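Local coordinates for uncharacterized protein (Streptococcus mutans, PDB 3L7Y), which is uncharacterised but carries a haloacid dehalogenase-like hydrolase fold and a bound magnesium ion, and probably acts as a magnesium-dependent phosphatase, at residues Thr42-Asp45 against Gly46-Asn50; Phe117-Arg120 against Glu121-Ala124; Ser125-Tyr128 against Phe129-Lys133; Gln283-Ser286 against Asn287-Gly291. All blocks are in the same frame, centred on the assembly; numbering follows the deposited sequence.

Contact 1 (Thr42-Asp45 against Gly46-Asn50); sequences TDMD and GTFLN. With MG (magnesium ion), chain B.
The DxDGT motif of the haloacid dehalogenase superfamily, read here as D43-M44-D45-G46-T47, folds back on itself so that T47 meets D43 beside a magnesium ion. T47 OG1 donates to D43 OD2 at 2.9 Å, reaching it on the anti side and 29° out of the carboxylate plane. The same OD2 binds magnesium at 2.4 Å, so one oxygen is gripped by a metal and a hydroxyl. With D43 CG anti to the backbone N (chi1 179°), the carboxylate extends to the metal; D45 contributes its backbone O at 2.3 Å, four waters bind, and D252 completes the site. The other oxygen, D43 OD1, forms a salt bridge with K229.

In this superfamily the motif follows the first strand of a Rossmann-like core, here strand 39-42, and its first aspartate is typically the nucleophile, a role consistent with D43. A wide, pi-type turn at 44-49, closed by L49 N to M44 O, carries the chain away from the metal, and two carbonyls hold it. D43 O accepts from T42 OG1 in its plane, on a lone pair, and from F48 N above the plane. M44 O takes T47 N and L49 N from opposite faces, the latter bond 2.8 Å long and nearly straight at 167°.

M44 bends at chi2 and chi3 and lies alongside F48. Its SD lies 4.7 Å from the F48 ring centroid, an oblique Met-aromatic contact, while M44 CE reaches L49 CG at 3.6 Å. D45 OD1 touches L49 CD1, and D45 OD2 accepts from N80.

Contact 2 (Phe117-Arg120 against Glu121-Ala124); sequences FQQR and EDIA
Q119 O receives the amide of I123 at the point where the loop 117-119 gives way to helix 120-133. The backbone is extended through Q118 and Q119, the N-cap residue, and turns helical at R120 (phi/psi -48°/-42°). The bond from I123 N to Q119 O is 3.0 Å long and almost straight; the donor lies nearly along the C=O axis. D122 N makes a weak bond to the same oxygen. One residue on, A124 N donates to R120 O at 2.9 Å, continuing the i to i+4 pattern that I123 N begins.

A water joins the two segments, accepting from Q119 N at 2.7 Å and donating to D122 OD2, a water-mediated counterpart of the capping-box link between N-cap and N3. The D122 carboxylate lies beside the Q119 side chain, with OD2 3.5 Å from Q119 CB, and the same OD2 forms a salt bridge with R209. E121 folds back toward the loop: its CG sits between the backbone N and carbonyl carbon (chi1 51°), and a bend at chi2 brings CD to 3.5 Å from Q119 CB. R120 NH2 donates to L177 O.

On the buried side I123 faces F182 and L185 of strand 182-188, joining the helix to the six-stranded sheet. Q118 also packs against L185 and crosses I123 at about a right angle, with Q118 CB 3.8 Å from I123 CD1.

Contact 3 (Ser125-Tyr128 against Phe129-Lys133); sequences SIIY and FIEEK
The Y128 ring carries E132 CG over one face, 3.6 Å above its plane and offset toward the rim. This is a CH-pi contact, with CG 3.8 Å from the ring centroid and 17° off the normal. With E132 CG anti to the carbonyl carbon (chi1 -64°) and the chain bent at chi2, the methylene lies over the ring and the carboxylate plane is only 25° from that of the tyrosine. The F129 ring has K133 CB above one face, while I126 CD1 comes obliquely to F129 CD2 at 4.1 Å. Y204 stacks on the F129 ring from outside the helix.

These contacts follow the i to i+3 and i to i+4 spacing of helix 120-133. Its backbone bonds include E131 N to I127 O, 2.9 Å, and E132 N to Y128 O, 3.0 Å. I127 CG2 lies alongside the aliphatic part and carboxylate of E131, 3.8 Å from CD.

I126, I127 and I130 pack on L185, L187, L141 and I139 of strands 182-188 and 138-143. The helix is therefore amphipathic: branched aliphatic side chains meet the sheet, while exposed Y128 and E132 pair by dispersion and CH-pi attraction, E132 OE2 being 3.7 Å from Y128 OH, too far for a hydrogen bond.

Contact 4 (Gln283-Ser286 against Asn287-Gly291); sequences QAKS and NDESG
S286 meets D288 and E289 in a type I beta turn (286-289), within the loop that joins strand 282-283 at the edge of the Rossmann-like core to helix 291-301. S286 CB lies 3.8 Å from D288 N, and the chain leads on to OG. A chi1 of 76° sets that hydroxyl between the backbone N and the carbonyl carbon. There OG accepts a weak bond from D288 N at 3.1 Å, as in an ST turn, and also touches E289 CG at 3.4 Å.

The S286 carbonyl holds the rest of the turn. E289 N donates to S286 O at 2.9 Å from above the carbonyl plane (63° out of it), and G291 N adds a weak bond at the start of the helix. D288 is anchored outside the loop, its OD1 accepting from S51 N, while N287 N donates to N271 OD1.

K285 crosses E289 at about a right angle; their opposite charges are too far apart for a salt bridge, and K285 NZ has a long, weak ion pair with D294. G291 CA lies 3.8 Å from K285 O, and a water bridges the segments, accepting from K285 N at 2.9 Å and donating to G291 O at 2.7 Å.

In the fold
Contacts 1 and 4 form a neighbouring pair in the magnesium-binding core, their centres about 9 Å apart. They touch where T47 O lies 3.1 Å from N287 CB and N50 CB 3.2 Å from D288 OD1. N287 thus lies behind the metal-site turn, its side chain about 8 Å from the magnesium ion. Contacts 2 and 3 share helix 120-133, with centres about 13 Å apart, and cover the separate six-stranded sheet of a cap domain like those of related hydrolases. They lie across the chain's centre from the core: contact 2 is about 29 Å and contact 3 about 31 Å from contact 1, centre to centre, with no touch.

Contact 1 (Thr42-Asp45 against Gly46-Asn50)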
# COMPACT_ATOMS: atom_id res chain seq x y z
N THR A 42 -1.57 6.23 7.76
CA THR A 42 -1.16 4.93 8.26
C THR A 42 -1.20 3.81 7.23
O THR A 42 -2.16 3.68 6.45
CB THR A 42 -2.00 4.49 9.45
OG1 THR A 42 -1.44 3.30 10.01
CG2 THR A 42 -3.43 4.21 9.01
N ASP A 43 -0.17 2.99 7.26
CA ASP A 43 -0.22 1.71 6.58
C ASP A 43 -1.33 0.86 7.23
O ASP A 43 -1.74 1.14 8.36
CB ASP A 43 1.13 1.02 6.71
CG ASP A 43 1.14 -0.31 6.05
OD1 ASP A 43 0.44 -0.47 5.02
OD2 ASP A 43 1.84 -1.20 6.57
N MET A 44 -1.80 -0.18 6.52
CA MET A 44 -2.87 -1.04 7.03
C MET A 44 -2.40 -2.38 7.59
O MET A 44 -2.27 -2.55 8.81
CB MET A 44 -3.94 -1.25 5.95
CG MET A 44 -4.79 -0.03 5.71
SD MET A 44 -5.81 0.33 7.15
CE MET A 44 -7.01 -1.00 7.03
N ASP A 45 -2.13 -3.33 6.70
CA ASP A 45 -1.62 -4.64 7.08
C ASP A 45 -0.32 -4.52 7.87
O ASP A 45 0.63 -3.95 7.37
CB ASP A 45 -1.37 -5.49 5.83
CG ASP A 45 -2.63 -5.71 5.00
OD1 ASP A 45 -3.68 -6.07 5.57
OD2 ASP A 45 -2.58 -5.51 3.77
N GLY A 46 -0.28 -5.07 9.08
CA GLY A 46 0.93 -5.08 9.90
C GLY A 46 1.14 -3.82 10.71
O GLY A 46 2.10 -3.71 11.47
N THR A 47 0.23 -2.86 10.55
CA THR A 47 0.35 -1.54 11.15
C THR A 47 -0.97 -1.14 11.83
O THR A 47 -1.15 -1.41 13.01
CB THR A 47 0.78 -0.48 10.11
OG1 THR A 47 2.01 -0.89 9.49
CG2 THR A 47 0.99 0.88 10.78
N PHE A 48 -1.88 -0.52 11.08
CA PHE A 48 -3.21 -0.20 11.62
C PHE A 48 -3.93 -1.49 11.99
O PHE A 48 -4.55 -1.59 13.04
CB PHE A 48 -4.03 0.60 10.60
CG PHE A 48 -5.37 1.11 11.12
CD1 PHE A 48 -5.45 2.29 11.85
CD2 PHE A 48 -6.55 0.44 10.82
CE1 PHE A 48 -6.69 2.78 12.31
CE2 PHE A 48 -7.79 0.92 11.27
CZ PHE A 48 -7.86 2.09 12.03
N LEU A 49 -3.82 -2.50 11.12
CA LEU A 49 -4.48 -3.78 11.34
C LEU A 49 -3.64 -4.69 12.23
O LEU A 49 -2.41 -4.73 12.12
CB LEU A 49 -4.77 -4.47 10.01
CG LEU A 49 -5.69 -3.70 9.07
CD1 LEU A 49 -5.87 -4.44 7.75
CD2 LEU A 49 -7.05 -3.43 9.77
N ASN A 50 -4.32 -5.41 13.11
CA ASN A 50 -3.66 -6.35 14.00
C ASN A 50 -3.39 -7.64 13.23
O ASN A 50 -3.71 -7.72 12.06
CB ASN A 50 -4.50 -6.60 15.27
CG ASN A 50 -5.83 -7.29 14.99
OD1 ASN A 50 -5.98 -8.02 14.01
ND2 ASN A 50 -6.81 -7.07 15.86
MG MG B . 2.44 -3.49 5.96
O HOH W 1 0.72 -3.65 4.05
O HOH W 2 3.59 -4.92 4.27
O HOH W 3 3.64 -2.00 4.41
O HOH W 4 3.25 -5.71 6.72

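Contact 2 (Phe117-Arg120 against Glu121-Ala124)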
# COMPACT_ATOMS: atom_id res chain seq x y z
N PHE A 117 -2.56 4.83 -14.41
CA PHE A 117 -2.53 3.45 -14.90
C PHE A 117 -1.22 3.15 -15.59
O PHE A 117 -0.54 4.05 -16.10
CB PHE A 117 -3.72 3.19 -15.83
CG PHE A 117 -5.05 3.30 -15.15
CD1 PHE A 117 -5.92 4.34 -15.45
CD2 PHE A 117 -5.42 2.37 -14.20
CE1 PHE A 117 -7.15 4.43 -14.81
CE2 PHE A 117 -6.65 2.46 -13.56
CZ PHE A 117 -7.51 3.49 -13.87
N GLN A 118 -0.83 1.89 -15.57
CA GLN A 118 0.40 1.50 -16.23
C GLN A 118 0.12 1.33 -17.72
O GLN A 118 -1.02 1.08 -18.11
CB GLN A 118 1.00 0.24 -15.58
CG GLN A 118 1.54 0.54 -14.17
CD GLN A 118 1.93 -0.69 -13.36
OE1 GLN A 118 2.76 -0.61 -12.45
NE2 GLN A 118 1.32 -1.81 -13.67
N GLN A 119 1.14 1.49 -18.56
CA GLN A 119 0.97 1.35 -20.00
C GLN A 119 0.90 -0.12 -20.42
O GLN A 119 1.76 -0.90 -20.05
CB GLN A 119 2.14 2.03 -20.71
CG GLN A 119 2.23 3.52 -20.43
CD GLN A 119 1.11 4.29 -21.08
OE1 GLN A 119 0.63 3.92 -22.16
NE2 GLN A 119 0.67 5.37 -20.44
N ARG A 120 -0.13 -0.49 -21.19
CA ARG A 120 -0.29 -1.88 -21.61
C ARG A 120 1.00 -2.48 -22.15
O ARG A 120 1.33 -3.62 -21.86
CB ARG A 120 -1.41 -2.03 -22.66
CG ARG A 120 -2.79 -1.52 -22.21
CD ARG A 120 -3.92 -2.00 -23.14
NE ARG A 120 -4.80 -2.95 -22.47
CZ ARG A 120 -4.97 -4.22 -22.83
NH1 ARG A 120 -4.31 -4.69 -23.87
NH2 ARG A 120 -5.79 -5.00 -22.16
N GLU A 121 1.73 -1.70 -22.94
CA GLU A 121 2.97 -2.19 -23.57
C GLU A 121 4.01 -2.53 -22.51
O GLU A 121 4.76 -3.49 -22.65
CB GLU A 121 3.53 -1.13 -24.53
CG GLU A 121 3.68 0.26 -23.91
CD GLU A 121 2.46 1.18 -24.09
OE1 GLU A 121 1.30 0.70 -24.04
OE2 GLU A 121 2.66 2.41 -24.26
N ASP A 122 4.06 -1.73 -21.44
CA ASP A 122 5.03 -1.96 -20.37
C ASP A 122 4.68 -3.19 -19.56
O ASP A 122 5.53 -4.04 -19.25
CB ASP A 122 5.11 -0.73 -19.46
CG ASP A 122 5.78 0.44 -20.15
OD1 ASP A 122 6.60 0.19 -21.04
OD2 ASP A 122 5.48 1.61 -19.82
N ILE A 123 3.41 -3.28 -19.20
CA ILE A 123 2.88 -4.45 -18.52
C ILE A 123 3.16 -5.73 -19.31
O ILE A 123 3.60 -6.73 -18.77
CB ILE A 123 1.36 -4.29 -18.32
CG1 ILE A 123 1.05 -3.02 -17.52
CG2 ILE A 123 0.76 -5.52 -17.66
CD1 ILE A 123 -0.42 -2.79 -17.33
N ALA A 124 2.89 -5.71 -20.61
CA ALA A 124 3.07 -6.90 -21.41
C ALA A 124 4.55 -7.25 -21.41
O ALA A 124 4.93 -8.42 -21.35
CB ALA A 124 2.58 -6.67 -22.84
O HOH W 5 3.63 1.81 -17.65

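Contact 3 (Ser125-Tyr128 against Phe129-Lys133)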
# COMPACT_ATOMS: atom_id res chain seq x y z
N SER A 125 5.39 -6.22 -21.44
CA SER A 125 6.82 -6.47 -21.53
C SER A 125 7.44 -6.99 -20.22
O SER A 125 8.25 -7.91 -20.25
CB SER A 125 7.54 -5.24 -22.09
OG SER A 125 8.91 -5.26 -21.73
N ILE A 126 7.07 -6.42 -19.07
CA ILE A 126 7.61 -6.92 -17.79
C ILE A 126 7.05 -8.32 -17.50
O ILE A 126 7.72 -9.14 -16.89
CB ILE A 126 7.27 -5.99 -16.60
CG1 ILE A 126 8.14 -6.35 -15.37
CG2 ILE A 126 5.80 -6.11 -16.23
CD1 ILE A 126 9.58 -6.06 -15.54
N ILE A 127 5.83 -8.59 -17.96
CA ILE A 127 5.24 -9.92 -17.81
C ILE A 127 6.01 -10.97 -18.59
O ILE A 127 6.31 -12.06 -18.07
CB ILE A 127 3.75 -9.95 -18.25
CG1 ILE A 127 2.86 -9.29 -17.19
CG2 ILE A 127 3.29 -11.37 -18.50
CD1 ILE A 127 1.39 -9.25 -17.56
N TYR A 128 6.35 -10.63 -19.83
CA TYR A 128 7.08 -11.56 -20.69
C TYR A 128 8.44 -11.85 -20.06
O TYR A 128 8.93 -12.98 -20.05
CB TYR A 128 7.27 -10.97 -22.08
CG TYR A 128 8.09 -11.84 -22.99
CD1 TYR A 128 7.50 -12.85 -23.73
CD2 TYR A 128 9.47 -11.67 -23.09
CE1 TYR A 128 8.26 -13.67 -24.55
CE2 TYR A 128 10.23 -12.47 -23.91
CZ TYR A 128 9.62 -13.47 -24.64
OH TYR A 128 10.38 -14.28 -25.46
N PHE A 129 9.04 -10.81 -19.50
CA PHE A 129 10.34 -10.93 -18.86
C PHE A 129 10.28 -11.84 -17.62
O PHE A 129 11.12 -12.71 -17.45
CB PHE A 129 10.84 -9.54 -18.49
CG PHE A 129 12.08 -9.56 -17.69
CD1 PHE A 129 13.28 -9.93 -18.27
CD2 PHE A 129 12.06 -9.21 -16.35
CE1 PHE A 129 14.45 -9.95 -17.52
CE2 PHE A 129 13.22 -9.23 -15.60
CZ PHE A 129 14.42 -9.60 -16.18
N ILE A 130 9.29 -11.63 -16.76
CA ILE A 130 9.16 -12.46 -15.56
C ILE A 130 8.82 -13.92 -15.89
O ILE A 130 9.39 -14.85 -15.31
CB ILE A 130 8.11 -11.90 -14.58
CG1 ILE A 130 8.52 -10.49 -14.12
CG2 ILE A 130 7.90 -12.86 -13.38
CD1 ILE A 130 9.76 -10.48 -13.23
N GLU A 131 7.88 -14.12 -16.82
CA GLU A 131 7.54 -15.47 -17.25
C GLU A 131 8.77 -16.21 -17.79
O GLU A 131 9.00 -17.37 -17.47
CB GLU A 131 6.39 -15.46 -18.28
CG GLU A 131 5.08 -14.91 -17.70
CD GLU A 131 3.89 -15.08 -18.66
OE1 GLU A 131 2.79 -15.46 -18.19
OE2 GLU A 131 4.03 -14.83 -19.87
N GLU A 132 9.58 -15.52 -18.59
CA GLU A 132 10.77 -16.14 -19.18
C GLU A 132 11.91 -16.31 -18.19
O GLU A 132 12.57 -17.35 -18.18
CB GLU A 132 11.28 -15.31 -20.37
CG GLU A 132 10.32 -15.24 -21.51
CD GLU A 132 10.10 -16.60 -22.15
OE1 GLU A 132 9.09 -17.27 -21.81
OE2 GLU A 132 10.95 -17.00 -22.98
N LYS A 133 12.15 -15.29 -17.36
CA LYS A 133 13.34 -15.28 -16.49
C LYS A 133 13.09 -15.78 -15.06
O LYS A 133 13.96 -16.40 -14.46
CB LYS A 133 13.98 -13.88 -16.44

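Contact 4 (Gln283-Ser286 against Asn287-Gly291)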
# COMPACT_ATOMS: atom_id res chain seq x y z
N GLN A 283 9.36 4.99 17.56
CA GLN A 283 8.85 3.61 17.53
C GLN A 283 7.51 3.53 18.27
O GLN A 283 7.35 4.10 19.35
CB GLN A 283 9.88 2.63 18.11
CG GLN A 283 9.45 1.18 18.15
CD GLN A 283 10.62 0.24 18.39
OE1 GLN A 283 10.48 -0.98 18.34
NE2 GLN A 283 11.79 0.81 18.63
N ALA A 284 6.53 2.87 17.65
CA ALA A 284 5.24 2.63 18.28
C ALA A 284 5.22 1.24 18.92
O ALA A 284 6.11 0.43 18.68
CB ALA A 284 4.11 2.76 17.25
N LYS A 285 4.19 0.94 19.70
CA LYS A 285 3.95 -0.45 20.07
C LYS A 285 3.63 -1.27 18.83
O LYS A 285 3.61 -0.73 17.73
CB LYS A 285 2.82 -0.58 21.10
CG LYS A 285 3.34 -0.52 22.51
CD LYS A 285 3.47 0.90 22.98
CE LYS A 285 2.38 1.20 23.98
NZ LYS A 285 1.18 0.41 23.64
N SER A 286 3.39 -2.56 19.00
CA SER A 286 3.14 -3.44 17.86
C SER A 286 1.72 -3.25 17.35
O SER A 286 0.88 -2.68 18.05
CB SER A 286 3.32 -4.89 18.26
OG SER A 286 2.20 -5.32 19.02
N ASN A 287 1.44 -3.74 16.15
CA ASN A 287 0.10 -3.66 15.61
C ASN A 287 -0.88 -4.50 16.43
O ASN A 287 -2.08 -4.34 16.31
CB ASN A 287 0.07 -4.08 14.14
CG ASN A 287 0.43 -5.54 13.94
OD1 ASN A 287 -0.22 -6.26 13.16
ND2 ASN A 287 1.47 -5.99 14.63
N ASP A 288 -0.35 -5.41 17.26
CA ASP A 288 -1.22 -6.22 18.10
C ASP A 288 -1.42 -5.58 19.47
O ASP A 288 -2.08 -6.15 20.34
CB ASP A 288 -0.68 -7.65 18.24
CG ASP A 288 -0.97 -8.50 17.01
OD1 ASP A 288 -1.99 -8.24 16.34
OD2 ASP A 288 -0.19 -9.43 16.73
N GLU A 289 -0.84 -4.41 19.67
CA GLU A 289 -1.16 -3.62 20.85
C GLU A 289 -1.70 -2.25 20.47
O GLU A 289 -1.44 -1.26 21.15
CB GLU A 289 0.06 -3.45 21.74
CG GLU A 289 0.78 -4.74 22.06
CD GLU A 289 1.90 -4.52 23.06
OE1 GLU A 289 1.74 -3.66 23.94
OE2 GLU A 289 2.93 -5.22 22.95
N SER A 290 -2.45 -2.20 19.37
CA SER A 290 -3.06 -0.94 18.95
C SER A 290 -2.04 0.20 18.92
O SER A 290 -2.32 1.31 19.38
CB SER A 290 -4.22 -0.58 19.88
OG SER A 290 -5.36 -1.37 19.58
N GLY A 291 -0.87 -0.09 18.35
CA GLY A 291 0.23 0.85 18.37
C GLY A 291 -0.10 2.19 17.74
O GLY A 291 0.37 3.24 18.18
O HOH W 6 2.14 2.86 20.25